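Local coordinates for protein catechol 2,3-dioxygenase (PDB 2WL9) that probably uses active-site iron and molecular oxygen to cleave the ring of catechols next to the two hydroxyls, as type I extradiol dioxygenases do in breaking down aromatic hydrocarbons, at residues M30-D35 / I41-D46; H50-H55 / Q145-I150. One frame throughout, in Å; residues are numbered along the deposited sequence.

Interaction 1. Residues M30-D35 / I41-D46; sequences MQVVDD and IYLRMD
Met30 and Met45 lie side by side at one end of a beta hairpin, their thioether chains pointing the same way, with Met30 CE 3.8 Å from Met45 SD. Met30 is extended beyond CG, and its SD rests 3.9 Å from Leu43 CB, the methionine crossing the leucine at about a right angle. Unbranched methionine chains suit a buried apolar place where two side chains lie alongside each other. The hairpin itself pairs strand 31-33 with strand 41-44, antiparallel at 151°. Gln31 with Arg44 and Val33 with Tyr42 are its hydrogen-bonded pairs; between them Val32 and Leu43 form the non-hydrogen-bonded pair, their methyls meeting on the face opposite Gln31 and Val33. Beta-branched valines fit the extended backbone here.

On the Gln31 face the long chains of Gln31 and Arg44 run alongside each other. With CG anti to the backbone N in both, amide and guanidinium are carried out together, and Arg44 NH1 gives a bent bond of 3.1 Å to Gln31 OE1. The planes are turned 42° apart, and each atom has a second backbone partner, Ser128 O for NH1 and His131 N for OE1. Val33 CG2 is a bump that fits against the stem of Arg44, 3.8 Å from its CB. Beyond it the Tyr42 ring turns an edge to the strand, CD2 standing 3.4 Å from Val33 O, while its hydroxyl is hydrogen-bonded to Glu37.

Helix 17-24 packs on the opposite face, touching Val32, Ile41 and Leu43; strand 52-56 flanks strand 40-44, leaving 31-33 outermost in the sheet within this chain, and the methionine pair abuts Ile215 of strand 210-217.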
loop_
_atom_site.group_PDB
_atom_site.type_symbol
_atom_site.label_atom_id
_atom_site.label_comp_id
_atom_site.label_asym_id
_atom_site.label_seq_id
_atom_site.Cartn_x
_atom_site.Cartn_y
_atom_site.Cartn_z
ATOM N N MET C 30 -14.094 25.386 -19.325
ATOM C CA MET C 30 -12.993 26.303 -19.013
ATOM C C MET C 30 -13.514 27.540 -18.296
ATOM O O MET C 30 -14.703 27.835 -18.340
ATOM C CB MET C 30 -12.242 26.699 -20.279
ATOM C CG MET C 30 -11.580 25.516 -20.937
ATOM S SD MET C 30 -10.462 25.949 -22.261
ATOM C CE MET C 30 -9.901 24.302 -22.674
ATOM N N GLN C 31 -12.619 28.241 -17.616
ATOM C CA GLN C 31 -12.982 29.459 -16.911
ATOM C C GLN C 31 -12.548 30.669 -17.716
ATOM O O GLN C 31 -11.384 30.780 -18.095
ATOM C CB GLN C 31 -12.333 29.500 -15.526
ATOM C CG GLN C 31 -12.766 30.703 -14.694
ATOM C CD GLN C 31 -12.155 30.718 -13.311
ATOM O OE1 GLN C 31 -11.359 29.849 -12.960
ATOM N NE2 GLN C 31 -12.521 31.717 -12.519
ATOM N N VAL C 32 -13.489 31.568 -17.982
ATOM C CA VAL C 32 -13.168 32.820 -18.659
ATOM C C VAL C 32 -12.554 33.786 -17.646
ATOM O O VAL C 32 -13.103 33.997 -16.556
ATOM C CB VAL C 32 -14.411 33.467 -19.335
ATOM C CG1 VAL C 32 -14.076 34.839 -19.872
ATOM C CG2 VAL C 32 -14.938 32.581 -20.469
ATOM N N VAL C 33 -11.415 34.358 -18.025
ATOM C CA VAL C 33 -10.694 35.329 -17.206
ATOM C C VAL C 33 -10.521 36.625 -18.007
ATOM O O VAL C 33 -9.868 36.634 -19.051
ATOM C CB VAL C 33 -9.323 34.771 -16.751
ATOM C CG1 VAL C 33 -8.537 35.818 -15.961
ATOM C CG2 VAL C 33 -9.504 33.496 -15.920
ATOM N N ASP C 34 -11.129 37.710 -17.520
ATOM C CA ASP C 34 -11.058 39.015 -18.190
ATOM C C ASP C 34 -10.396 40.036 -17.281
ATOM O O ASP C 34 -10.990 40.488 -16.300
ATOM C CB ASP C 34 -12.464 39.488 -18.589
ATOM C CG ASP C 34 -12.449 40.711 -19.506
ATOM O OD1 ASP C 34 -11.449 41.464 -19.536
ATOM O OD2 ASP C 34 -13.467 40.920 -20.198
ATOM N N ASP C 35 -9.169 40.409 -17.624
ATOM C CA ASP C 35 -8.391 41.344 -16.820
ATOM C C ASP C 35 -8.553 42.793 -17.270
ATOM O O ASP C 35 -7.825 43.679 -16.816
ATOM C CB ASP C 35 -6.920 40.931 -16.805
ATOM C CG ASP C 35 -6.680 39.674 -15.981
ATOM O OD1 ASP C 35 -7.447 39.425 -15.020
ATOM O OD2 ASP C 35 -5.728 38.938 -16.298
ATOM N N ILE C 41 -8.829 38.227 -23.904
ATOM C CA ILE C 41 -9.287 37.564 -22.688
ATOM C C ILE C 41 -8.555 36.227 -22.584
ATOM O O ILE C 41 -7.755 35.885 -23.467
ATOM C CB ILE C 41 -10.829 37.374 -22.660
ATOM C CG1 ILE C 41 -11.303 36.542 -23.854
ATOM C CG2 ILE C 41 -11.545 38.728 -22.586
ATOM C CD1 ILE C 41 -12.715 36.010 -23.712
ATOM N N TYR C 42 -8.804 35.487 -21.508
ATOM C CA TYR C 42 -8.074 34.242 -21.256
ATOM C C TYR C 42 -9.004 33.083 -20.920
ATOM O O TYR C 42 -10.095 33.272 -20.381
ATOM C CB TYR C 42 -7.064 34.404 -20.110
ATOM C CG TYR C 42 -6.128 35.587 -20.236
ATOM C CD1 TYR C 42 -4.827 35.432 -20.714
ATOM C CD2 TYR C 42 -6.551 36.864 -19.868
ATOM C CE1 TYR C 42 -3.975 36.527 -20.837
ATOM C CE2 TYR C 42 -5.721 37.954 -19.986
ATOM C CZ TYR C 42 -4.436 37.785 -20.465
ATOM O OH TYR C 42 -3.628 38.886 -20.571
ATOM N N LEU C 43 -8.550 31.875 -21.230
ATOM C CA LEU C 43 -9.267 30.682 -20.812
ATOM C C LEU C 43 -8.408 29.940 -19.804
ATOM O O LEU C 43 -7.248 29.656 -20.054
ATOM C CB LEU C 43 -9.613 29.796 -22.013
ATOM C CG LEU C 43 -10.486 30.425 -23.106
ATOM C CD1 LEU C 43 -10.507 29.539 -24.362
ATOM C CD2 LEU C 43 -11.901 30.710 -22.618
ATOM N N ARG C 44 -8.995 29.641 -18.658
ATOM C CA ARG C 44 -8.281 29.021 -17.548
ATOM C C ARG C 44 -8.774 27.586 -17.377
ATOM O O ARG C 44 -9.973 27.325 -17.501
ATOM C CB ARG C 44 -8.536 29.860 -16.294
ATOM C CG ARG C 44 -7.949 29.328 -15.017
ATOM C CD ARG C 44 -8.263 30.266 -13.868
ATOM N NE ARG C 44 -7.388 30.014 -12.729
ATOM C CZ ARG C 44 -7.743 30.137 -11.456
ATOM N NH1 ARG C 44 -8.983 30.487 -11.125
ATOM N NH2 ARG C 44 -6.856 29.877 -10.509
ATOM N N MET C 45 -7.851 26.658 -17.110
ATOM C CA MET C 45 -8.195 25.238 -16.975
ATOM C C MET C 45 -7.836 24.671 -15.600
ATOM O O MET C 45 -8.234 23.545 -15.259
ATOM C CB MET C 45 -7.480 24.400 -18.042
ATOM C CG MET C 45 -7.835 24.732 -19.484
ATOM S SD MET C 45 -6.776 23.849 -20.636
ATOM C CE MET C 45 -7.270 22.145 -20.364
ATOM N N ASP C 46 -7.074 25.435 -14.824
ATOM C CA ASP C 46 -6.527 24.953 -13.555
ATOM C C ASP C 46 -6.021 26.114 -12.702
ATOM O O ASP C 46 -6.459 27.244 -12.887
ATOM C CB ASP C 46 -5.422 23.907 -13.794
ATOM C CG ASP C 46 -4.230 24.456 -14.586
ATOM O OD1 ASP C 46 -4.197 25.661 -14.919
ATOM O OD2 ASP C 46 -3.309 23.662 -14.881
#

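Interaction 2. Residues H50-H55 / Q145-I150; sequences HRIVLH and QGLGHI. With FE (Fe (III) ion), chain K.
Leu147 meets Arg51 and Ile52 where the two glyoxalase-type (vicinal oxygen chelate) halves of the chain come together, and the strand of 50-55 opens with a classic beta bulge, where Arg51 and Ile52 share Leu43 as their partner. The tight part is apolar. Leu147 CD1 sits 3.8 Å from Ile52 CG1, the two side chains crossing at about a right angle, and Leu147 CB rests 3.9 Å from Arg51 CB. Leu7 and Met45 also touch the leucine, an apolar branched residue suited to this buried seam.

The guanidinium side is looser, although also buried: no hydrogen bond joins the segments. Arg51 bends at chi2 and chi3 (-40° and -68°), which lays its flat group over the 146-147 loop, one face lying over Leu147 N and NH2 coming 3.6 Å from Gly146 CA. Its polar grip lies elsewhere, in salt bridges to Asp46 and Glu6 and a hydrogen bond from NE to Gly8 O. Gly146 is at a positive phi (69°), which glycine tolerates better than residues with a side chain.

Two residues beyond Leu147 the chain reaches the metal site, completed by His212 and Glu263, where His149 NE2 binds the iron at 2.3 Å.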
loop_
_atom_site.group_PDB
_atom_site.type_symbol
_atom_site.label_atom_id
_atom_site.label_comp_id
_atom_site.label_asym_id
_atom_site.label_seq_id
_atom_site.Cartn_x
_atom_site.Cartn_y
_atom_site.Cartn_z
ATOM N N HIS C 50 -3.896 31.285 -16.604
ATOM C CA HIS C 50 -4.497 30.847 -17.871
ATOM C C HIS C 50 -3.689 29.759 -18.579
ATOM O O HIS C 50 -2.482 29.616 -18.345
ATOM C CB HIS C 50 -4.657 32.034 -18.832
ATOM C CG HIS C 50 -3.356 32.548 -19.366
ATOM N ND1 HIS C 50 -2.571 33.441 -18.673
ATOM C CD2 HIS C 50 -2.692 32.275 -20.513
ATOM C CE1 HIS C 50 -1.482 33.702 -19.371
ATOM N NE2 HIS C 50 -1.527 33.003 -20.489
ATOM N N ARG C 51 -4.364 29.015 -19.462
ATOM C CA ARG C 51 -3.678 28.110 -20.386
ATOM C C ARG C 51 -3.768 28.615 -21.831
ATOM O O ARG C 51 -2.963 28.233 -22.683
ATOM C CB ARG C 51 -4.236 26.677 -20.317
ATOM C CG ARG C 51 -4.246 25.978 -18.933
ATOM C CD ARG C 51 -3.010 26.213 -18.061
ATOM N NE ARG C 51 -1.795 25.604 -18.584
ATOM C CZ ARG C 51 -1.058 24.673 -17.970
ATOM N NH1 ARG C 51 -1.375 24.201 -16.775
ATOM N NH2 ARG C 51 0.033 24.225 -18.566
ATOM N N ILE C 52 -4.766 29.446 -22.110
ATOM C CA ILE C 52 -4.996 29.955 -23.461
ATOM C C ILE C 52 -5.297 31.451 -23.425
ATOM O O ILE C 52 -6.060 31.916 -22.580
ATOM C CB ILE C 52 -6.156 29.191 -24.196
ATOM C CG1 ILE C 52 -5.932 27.672 -24.170
ATOM C CG2 ILE C 52 -6.298 29.656 -25.659
ATOM C CD1 ILE C 52 -7.132 26.829 -24.644
ATOM N N VAL C 53 -4.678 32.182 -24.350
ATOM C CA VAL C 53 -4.957 33.604 -24.558
ATOM C C VAL C 53 -5.711 33.742 -25.863
ATOM O O VAL C 53 -5.275 33.234 -26.893
ATOM C CB VAL C 53 -3.665 34.455 -24.651
ATOM C CG1 VAL C 53 -3.994 35.942 -24.565
ATOM C CG2 VAL C 53 -2.696 34.084 -23.557
ATOM N N LEU C 54 -6.847 34.424 -25.814
ATOM C CA LEU C 54 -7.607 34.718 -27.025
ATOM C C LEU C 54 -7.382 36.170 -27.425
ATOM O O LEU C 54 -7.773 37.087 -26.708
ATOM C CB LEU C 54 -9.096 34.444 -26.817
ATOM C CG LEU C 54 -9.543 33.034 -26.393
ATOM C CD1 LEU C 54 -11.034 33.039 -26.116
ATOM C CD2 LEU C 54 -9.195 31.960 -27.428
ATOM N N HIS C 55 -6.737 36.365 -28.568
ATOM C CA HIS C 55 -6.506 37.699 -29.107
ATOM C C HIS C 55 -7.607 38.031 -30.103
ATOM O O HIS C 55 -7.708 37.400 -31.160
ATOM C CB HIS C 55 -5.150 37.763 -29.798
ATOM C CG HIS C 55 -3.987 37.570 -28.875
ATOM N ND1 HIS C 55 -3.318 38.623 -28.295
ATOM C CD2 HIS C 55 -3.365 36.446 -28.444
ATOM C CE1 HIS C 55 -2.333 38.158 -27.545
ATOM N NE2 HIS C 55 -2.337 36.841 -27.622
ATOM N N GLN C 145 1.595 17.935 -17.020
ATOM C CA GLN C 145 1.264 17.411 -18.342
ATOM C C GLN C 145 0.872 18.488 -19.350
ATOM O O GLN C 145 0.575 18.171 -20.501
ATOM C CB GLN C 145 0.143 16.379 -18.229
ATOM C CG GLN C 145 0.573 15.053 -17.624
ATOM C CD GLN C 145 -0.499 13.997 -17.759
ATOM O OE1 GLN C 145 -1.030 13.774 -18.843
ATOM N NE2 GLN C 145 -0.827 13.343 -16.656
ATOM N N GLY C 146 0.868 19.753 -18.927
ATOM C CA GLY C 146 0.476 20.852 -19.816
ATOM C C GLY C 146 -1.002 20.862 -20.171
ATOM O O GLY C 146 -1.773 20.057 -19.652
ATOM N N LEU C 147 -1.407 21.759 -21.068
ATOM C CA LEU C 147 -2.836 21.954 -21.347
ATOM C C LEU C 147 -3.492 20.812 -22.123
ATOM O O LEU C 147 -4.701 20.639 -22.051
ATOM C CB LEU C 147 -3.113 23.303 -22.033
ATOM C CG LEU C 147 -2.862 23.475 -23.530
ATOM C CD1 LEU C 147 -3.792 24.532 -24.125
ATOM C CD2 LEU C 147 -1.420 23.866 -23.742
ATOM N N GLY C 148 -2.690 20.045 -22.857
ATOM C CA GLY C 148 -3.197 18.998 -23.742
ATOM C C GLY C 148 -2.176 18.757 -24.837
ATOM O O GLY C 148 -0.980 18.840 -24.584
ATOM N N HIS C 149 -2.638 18.457 -26.049
ATOM C CA HIS C 149 -1.734 18.353 -27.197
ATOM C C HIS C 149 -2.284 19.002 -28.448
ATOM O O HIS C 149 -3.480 19.267 -28.537
ATOM C CB HIS C 149 -1.326 16.904 -27.477
ATOM C CG HIS C 149 -2.401 16.059 -28.084
ATOM N ND1 HIS C 149 -2.953 14.980 -27.428
ATOM C CD2 HIS C 149 -2.996 16.104 -29.302
ATOM C CE1 HIS C 149 -3.852 14.407 -28.209
ATOM N NE2 HIS C 149 -3.899 15.072 -29.350
ATOM N N ILE C 150 -1.406 19.225 -29.421
ATOM C CA ILE C 150 -1.753 19.929 -30.650
ATOM C C ILE C 150 -1.136 19.281 -31.882
ATOM O O ILE C 150 0.001 18.791 -31.841
ATOM C CB ILE C 150 -1.303 21.418 -30.604
ATOM C CG1 ILE C 150 0.203 21.527 -30.295
ATOM C CG2 ILE C 150 -2.168 22.205 -29.606
ATOM C CD1 ILE C 150 0.755 22.949 -30.264
HETATM FE FE FE K . -5.236 14.095 -31.001
#

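How the interactions relate
Interaction 1 comes first along the chain, and the centres of the two contacts lie 10 Å apart. Strands 40-44 and 52-56 are neighbours in the eight-stranded sheet of the N-terminal half, joined by a probable backbone hydrogen bond from Leu43 N to Ile52 O at 2.8 Å. Beside this strand pair Asp46 OD2 of interaction 1 forms a salt bridge with Arg51 NH1 of interaction 2, and the Tyr42 and His50 rings meet. Interaction 2 then carries the chain of contacts across to the C-terminal half, whose strand 149-152 bears an iron ligand. Contacts thus run from the hairpin through the sheet to the iron-bearing half.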